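Local structure of galactose-1-phosphate uridylyltransferase (Bacillus cereus, 4QVU) at residues A[88-93]-A[213-218]; A[94-99]-A[124-129]. The protein is of unknown function but has a HIT-like fold and binds zinc, and may be a nucleotidyl transferase related to the UDP-glucose:hexose-1-phosphate uridylyltransferases. One frame throughout, in Å; residues are numbered along the deposited sequence.

Interaction 1 of 2, residues A[88-93]-A[213-218]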
loop_
_atom_site.group_PDB
_atom_site.type_symbol
_atom_site.label_atom_id
_atom_site.label_comp_id
_atom_site.label_asym_id
_atom_site.label_seq_id
_atom_site.Cartn_x
_atom_site.Cartn_y
_atom_site.Cartn_z
ATOM N N PHE A 88 -31.026 10.812 -15.612
ATOM C CA PHE A 88 -31.819 11.243 -14.456
ATOM C C PHE A 88 -30.938 11.351 -13.190
ATOM O O PHE A 88 -30.943 12.396 -12.538
ATOM C CB PHE A 88 -32.977 10.253 -14.221
ATOM C CG PHE A 88 -33.980 10.614 -13.149
ATOM C CD1 PHE A 88 -35.121 11.350 -13.459
ATOM C CD2 PHE A 88 -33.813 10.170 -11.841
ATOM C CE1 PHE A 88 -36.067 11.650 -12.473
ATOM C CE2 PHE A 88 -34.762 10.467 -10.857
ATOM C CZ PHE A 88 -35.880 11.207 -11.179
ATOM N N SER A 89 -30.167 10.283 -12.878
ATOM C CA SER A 89 -29.288 10.162 -11.708
ATOM C C SER A 89 -28.235 11.267 -11.648
ATOM O O SER A 89 -28.161 11.943 -10.626
ATOM C CB SER A 89 -28.587 8.809 -11.699
ATOM O OG SER A 89 -29.538 7.762 -11.595
ATOM N N ILE A 90 -27.424 11.435 -12.722
ATOM C CA ILE A 90 -26.369 12.446 -12.838
ATOM C C ILE A 90 -26.971 13.859 -12.703
ATOM O O ILE A 90 -26.416 14.664 -11.955
ATOM C CB ILE A 90 -25.591 12.286 -14.185
ATOM C CG1 ILE A 90 -24.844 10.928 -14.302
ATOM C CG2 ILE A 90 -24.661 13.487 -14.499
ATOM C CD1 ILE A 90 -23.659 10.770 -13.529
ATOM N N LYS A 91 -28.093 14.155 -13.420
ATOM C CA LYS A 91 -28.775 15.463 -13.406
ATOM C C LYS A 91 -29.178 15.866 -11.981
ATOM O O LYS A 91 -28.872 16.980 -11.567
ATOM C CB LYS A 91 -30.027 15.460 -14.322
ATOM C CG LYS A 91 -30.764 16.811 -14.394
ATOM C CD LYS A 91 -31.964 16.872 -15.363
ATOM C CE LYS A 91 -33.300 16.407 -14.818
ATOM N NZ LYS A 91 -33.424 14.927 -14.764
ATOM N N HIS A 92 -29.831 14.965 -11.234
ATOM C CA HIS A 92 -30.300 15.277 -9.888
ATOM C C HIS A 92 -29.146 15.326 -8.887
ATOM O O HIS A 92 -29.223 16.109 -7.942
ATOM C CB HIS A 92 -31.376 14.290 -9.440
ATOM C CG HIS A 92 -32.637 14.478 -10.230
ATOM N ND1 HIS A 92 -33.399 15.632 -10.107
ATOM C CD2 HIS A 92 -33.195 13.690 -11.177
ATOM C CE1 HIS A 92 -34.392 15.499 -10.967
ATOM N NE2 HIS A 92 -34.319 14.342 -11.623
ATOM N N TRP A 93 -28.070 14.555 -9.118
ATOM C CA TRP A 93 -26.870 14.559 -8.286
ATOM C C TRP A 93 -26.147 15.908 -8.399
ATOM O O TRP A 93 -25.819 16.522 -7.380
ATOM C CB TRP A 93 -25.941 13.400 -8.706
ATOM C CG TRP A 93 -24.491 13.507 -8.307
ATOM C CD1 TRP A 93 -23.993 13.668 -7.046
ATOM C CD2 TRP A 93 -23.358 13.236 -9.151
ATOM N NE1 TRP A 93 -22.617 13.637 -7.073
ATOM C CE2 TRP A 93 -22.201 13.332 -8.342
ATOM C CE3 TRP A 93 -23.205 12.935 -10.520
ATOM C CZ2 TRP A 93 -20.909 13.153 -8.857
ATOM C CZ3 TRP A 93 -21.925 12.759 -11.027
ATOM C CH2 TRP A 93 -20.796 12.863 -10.198
ATOM N N GLU A 213 -13.203 18.714 -13.274
ATOM C CA GLU A 213 -14.221 19.005 -14.297
ATOM C C GLU A 213 -14.510 17.758 -15.181
ATOM O O GLU A 213 -14.872 17.897 -16.354
ATOM C CB GLU A 213 -13.807 20.208 -15.160
ATOM C CG GLU A 213 -13.761 21.519 -14.389
ATOM C CD GLU A 213 -13.274 22.714 -15.187
ATOM O OE1 GLU A 213 -13.912 23.063 -16.208
ATOM O OE2 GLU A 213 -12.272 23.333 -14.760
ATOM N N LYS A 214 -14.400 16.546 -14.582
ATOM C CA LYS A 214 -14.680 15.248 -15.219
ATOM C C LYS A 214 -15.725 14.470 -14.431
ATOM O O LYS A 214 -15.762 14.584 -13.205
ATOM C CB LYS A 214 -13.412 14.374 -15.338
ATOM C CG LYS A 214 -12.240 14.955 -16.094
ATOM C CD LYS A 214 -11.010 14.137 -15.742
ATOM C CE LYS A 214 -9.728 14.767 -16.196
ATOM N NZ LYS A 214 -8.560 14.027 -15.666
ATOM N N ILE A 215 -16.534 13.646 -15.118
ATOM C CA ILE A 215 -17.505 12.775 -14.462
ATOM C C ILE A 215 -16.924 11.380 -14.537
ATOM O O ILE A 215 -16.655 10.873 -15.630
ATOM C CB ILE A 215 -18.955 12.870 -15.007
ATOM C CG1 ILE A 215 -19.528 14.288 -14.742
ATOM C CG2 ILE A 215 -19.844 11.767 -14.363
ATOM C CD1 ILE A 215 -20.882 14.600 -15.375
ATOM N N ILE A 216 -16.671 10.798 -13.359
ATOM C CA ILE A 216 -16.063 9.484 -13.194
ATOM C C ILE A 216 -17.024 8.534 -12.519
ATOM O O ILE A 216 -17.635 8.876 -11.499
ATOM C CB ILE A 216 -14.741 9.569 -12.375
ATOM C CG1 ILE A 216 -13.764 10.616 -12.971
ATOM C CG2 ILE A 216 -14.092 8.173 -12.230
ATOM C CD1 ILE A 216 -12.566 11.000 -12.091
ATOM N N CYS A 217 -17.112 7.315 -13.061
ATOM C CA CYS A 217 -17.842 6.245 -12.428
ATOM C C CYS A 217 -16.882 5.118 -12.124
ATOM O O CYS A 217 -16.322 4.511 -13.042
ATOM C CB CYS A 217 -19.033 5.757 -13.241
ATOM S SG CYS A 217 -19.921 4.395 -12.440
ATOM N N LYS A 218 -16.687 4.840 -10.833
ATOM C CA LYS A 218 -15.854 3.731 -10.414
ATOM C C LYS A 218 -16.769 2.531 -10.160
ATOM O O LYS A 218 -17.684 2.613 -9.341
ATOM C CB LYS A 218 -15.005 4.096 -9.195
ATOM C CG LYS A 218 -14.018 3.016 -8.782
ATOM C CD LYS A 218 -13.238 3.383 -7.533
ATOM C CE LYS A 218 -12.123 4.371 -7.772
ATOM N NZ LYS A 218 -10.958 3.741 -8.445
#
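Trp93 turns the two ends of its indole to different partners: NE1 donates a hydrogen bond to the backbone O of Val105, while the benzene end reaches Ile215. The setting is the HIT-like fold, in which helix 79-97 packs on a broad antiparallel sheet that includes strand 214-222. The helix belongs to the N-terminal part of the DUF4931 family sequence and the strand to the C-terminal part, so the contact joins the two halves of the chain. No hydrogen bond crosses between residues 88-93 and 213-218, and the join is purely apolar.

The backbone of Ile215 is hydrogen-bonded to that of Ile173 in the neighbouring strand 169-173. Its side chain is about 8 Å from that of the zinc ligand Cys178 and about 11 Å from the zinc ion. The contact thus lies near the metal site without forming part of it. Leu107 touches both Ile90 and Trp93, and Phe208 adds to the packing against Ile90; these two come from strands 104-111 and 203-211.

Ile90 and Ile215 meet with their branches exchanged. The CD1 methyl of Ile90 lies 4.0 Å from CG2 of Ile215, and CG2 of Ile90 is equally far from CD1 of Ile215. In Ile215 the longer branch is extended (chi2 173°), which carries CD1 out toward the helix. The CG2 methyl of Ile215 rests against the isoleucine and the tryptophan together, which follow each other by about one helical turn. It sits 4.1 Å from Trp93 CZ3, near the plane of the indole and at its edge, not over a face.

Interaction 2 of 2, residues A[94-99]-A[124-129]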
loop_
_atom_site.group_PDB
_atom_site.type_symbol
_atom_site.label_atom_id
_atom_site.label_comp_id
_atom_site.label_asym_id
_atom_site.label_seq_id
_atom_site.Cartn_x
_atom_site.Cartn_y
_atom_site.Cartn_z
ATOM N N LEU A 94 -25.919 16.365 -9.633
ATOM C CA LEU A 94 -25.168 17.578 -9.893
ATOM C C LEU A 94 -25.970 18.820 -9.512
ATOM O O LEU A 94 -25.368 19.758 -8.991
ATOM C CB LEU A 94 -24.709 17.646 -11.365
ATOM C CG LEU A 94 -23.683 16.571 -11.793
ATOM C CD1 LEU A 94 -23.308 16.716 -13.218
ATOM C CD2 LEU A 94 -22.421 16.603 -10.941
ATOM N N ASN A 95 -27.306 18.816 -9.703
ATOM C CA ASN A 95 -28.148 19.962 -9.346
ATOM C C ASN A 95 -28.292 20.117 -7.837
ATOM O O ASN A 95 -28.387 21.255 -7.376
ATOM C CB ASN A 95 -29.534 19.866 -9.977
ATOM C CG ASN A 95 -29.550 20.145 -11.456
ATOM O OD1 ASN A 95 -28.887 21.063 -11.962
ATOM N ND2 ASN A 95 -30.364 19.397 -12.174
ATOM N N LEU A 96 -28.307 18.998 -7.067
ATOM C CA LEU A 96 -28.435 19.051 -5.602
ATOM C C LEU A 96 -27.154 19.634 -4.967
ATOM O O LEU A 96 -27.244 20.296 -3.934
ATOM C CB LEU A 96 -28.749 17.665 -5.000
ATOM C CG LEU A 96 -29.231 17.629 -3.529
ATOM C CD1 LEU A 96 -30.671 18.124 -3.393
ATOM C CD2 LEU A 96 -29.133 16.226 -2.954
ATOM N N GLN A 97 -25.977 19.420 -5.604
ATOM C CA GLN A 97 -24.684 19.924 -5.131
ATOM C C GLN A 97 -24.623 21.462 -5.243
ATOM O O GLN A 97 -23.916 22.102 -4.460
ATOM C CB GLN A 97 -23.548 19.270 -5.923
ATOM C CG GLN A 97 -22.186 19.351 -5.231
ATOM C CD GLN A 97 -21.284 18.171 -5.524
ATOM O OE1 GLN A 97 -20.548 17.714 -4.652
ATOM N NE2 GLN A 97 -21.350 17.605 -6.727
ATOM N N LYS A 98 -25.416 22.046 -6.175
ATOM C CA LYS A 98 -25.527 23.487 -6.421
ATOM C C LYS A 98 -26.246 24.180 -5.248
ATOM O O LYS A 98 -26.104 25.394 -5.069
ATOM C CB LYS A 98 -26.261 23.760 -7.745
ATOM C CG LYS A 98 -25.573 23.135 -8.956
ATOM C CD LYS A 98 -26.347 23.351 -10.249
ATOM C CE LYS A 98 -25.776 22.559 -11.406
ATOM N NZ LYS A 98 -24.374 22.940 -11.730
ATOM N N ASN A 99 -27.008 23.402 -4.452
ATOM C CA ASN A 99 -27.682 23.865 -3.244
ATOM C C ASN A 99 -26.593 24.150 -2.200
ATOM O O ASN A 99 -25.852 23.241 -1.814
ATOM C CB ASN A 99 -28.715 22.813 -2.786
ATOM C CG ASN A 99 -29.432 23.037 -1.474
ATOM O OD1 ASN A 99 -28.932 23.668 -0.539
ATOM N ND2 ASN A 99 -30.588 22.407 -1.333
HETATM N N MSE A 124 -30.497 3.135 -6.444
HETATM C CA MSE A 124 -29.290 3.937 -6.239
HETATM C C MSE A 124 -29.523 4.881 -5.071
HETATM O O MSE A 124 -30.646 4.957 -4.559
HETATM C CB MSE A 124 -28.878 4.721 -7.491
HETATM C CG MSE A 124 -28.539 3.855 -8.690
HETATM SE SE MSE A 124 -27.868 4.904 -10.180
HETATM C CE MSE A 124 -26.095 5.145 -9.548
ATOM N N GLN A 125 -28.481 5.610 -4.652
ATOM C CA GLN A 125 -28.606 6.549 -3.549
ATOM C C GLN A 125 -27.892 7.853 -3.824
ATOM O O GLN A 125 -26.786 7.867 -4.370
ATOM C CB GLN A 125 -28.054 5.948 -2.253
ATOM C CG GLN A 125 -28.918 4.854 -1.643
ATOM C CD GLN A 125 -28.266 4.245 -0.441
ATOM O OE1 GLN A 125 -27.923 3.064 -0.445
ATOM N NE2 GLN A 125 -28.036 5.043 0.599
ATOM N N ILE A 126 -28.539 8.950 -3.414
ATOM C CA ILE A 126 -28.032 10.317 -3.458
ATOM C C ILE A 126 -28.062 10.824 -2.005
ATOM O O ILE A 126 -29.137 10.865 -1.387
ATOM C CB ILE A 126 -28.780 11.242 -4.462
ATOM C CG1 ILE A 126 -28.589 10.753 -5.915
ATOM C CG2 ILE A 126 -28.302 12.685 -4.311
ATOM C CD1 ILE A 126 -29.551 11.367 -7.011
ATOM N N ILE A 127 -26.875 11.137 -1.450
ATOM C CA ILE A 127 -26.723 11.624 -0.087
ATOM C C ILE A 127 -26.056 12.996 -0.122
ATOM O O ILE A 127 -24.906 13.124 -0.554
ATOM C CB ILE A 127 -25.927 10.623 0.805
ATOM C CG1 ILE A 127 -26.535 9.202 0.747
ATOM C CG2 ILE A 127 -25.823 11.146 2.259
ATOM C CD1 ILE A 127 -25.679 8.140 1.293
ATOM N N GLY A 128 -26.798 14.004 0.319
ATOM C CA GLY A 128 -26.320 15.373 0.449
ATOM C C GLY A 128 -25.672 15.494 1.812
ATOM O O GLY A 128 -26.270 15.097 2.816
HETATM N N MSE A 129 -24.424 15.975 1.862
HETATM C CA MSE A 129 -23.700 16.075 3.128
HETATM C C MSE A 129 -23.338 17.526 3.405
HETATM O O MSE A 129 -22.672 18.177 2.592
HETATM C CB MSE A 129 -22.461 15.180 3.114
HETATM C CG MSE A 129 -22.806 13.714 2.873
HETATM SE SE MSE A 129 -21.300 12.536 2.957
HETATM C CE MSE A 129 -20.176 13.361 1.569
#
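Leu96 meets Ile126 and Gly128 where the C-terminal part of helix 79-97 packs on strand 123-129 of the HIT-like antiparallel sheet. Polar bonds hold the two elements in place separately, and none passes between residues 94-99 and 124-129. Strand 123-129 runs between strands 59-65 and 104-111, and Ile126 pairs through its backbone with Thr62, whose OG1 is also hydrogen-bonded to Ile126 O. On the helix side, Gln97 OE1 is hydrogen-bonded to Val105 N, which ties this region to the start of strand 104-111. The main-chain hydrogen bond from Asn99 N to Leu96 O is 3.2 Å long.

Contact between subunits comes at the end of the strand, where the selenomethionine Met129 packs on Ile234 of the second subunit.

The apolar contact across the two segments is small and rests on one methyl group. CD2 of Leu96 lies 3.9 Å from the CG2 methyl of Ile126, the side chains meeting at a slant. With CG of Leu96 opposite the backbone N (chi1 -166°), the isobutyl group projects from the helix toward the strand. Phe102, in the loop that follows the helix, also touches Leu96. At Gly128 the leucine approaches bare main chain, its CD2 methyl standing 4.5 Å from the glycine CA.

Both interactions set helix 79-97 against the same sheet, and both are buried and apolar, without a hydrogen bond across. Interaction 1 lies deeper, nearer the centre of the chain, and spans sequence from both halves of the protein. Interaction 2 stays within the N-terminal half, away from the metal sites, with a partly exposed leucine and the second subunit close by. Their centres are 10 Å apart and they touch: Leu94 CD1 is 3.9 Å from Ile215 CD1, and Ile126 CD1 lies 3.9 Å from the backbone O of Ser89. An aromatic edge takes part in interaction 1, bare glycine backbone in interaction 2.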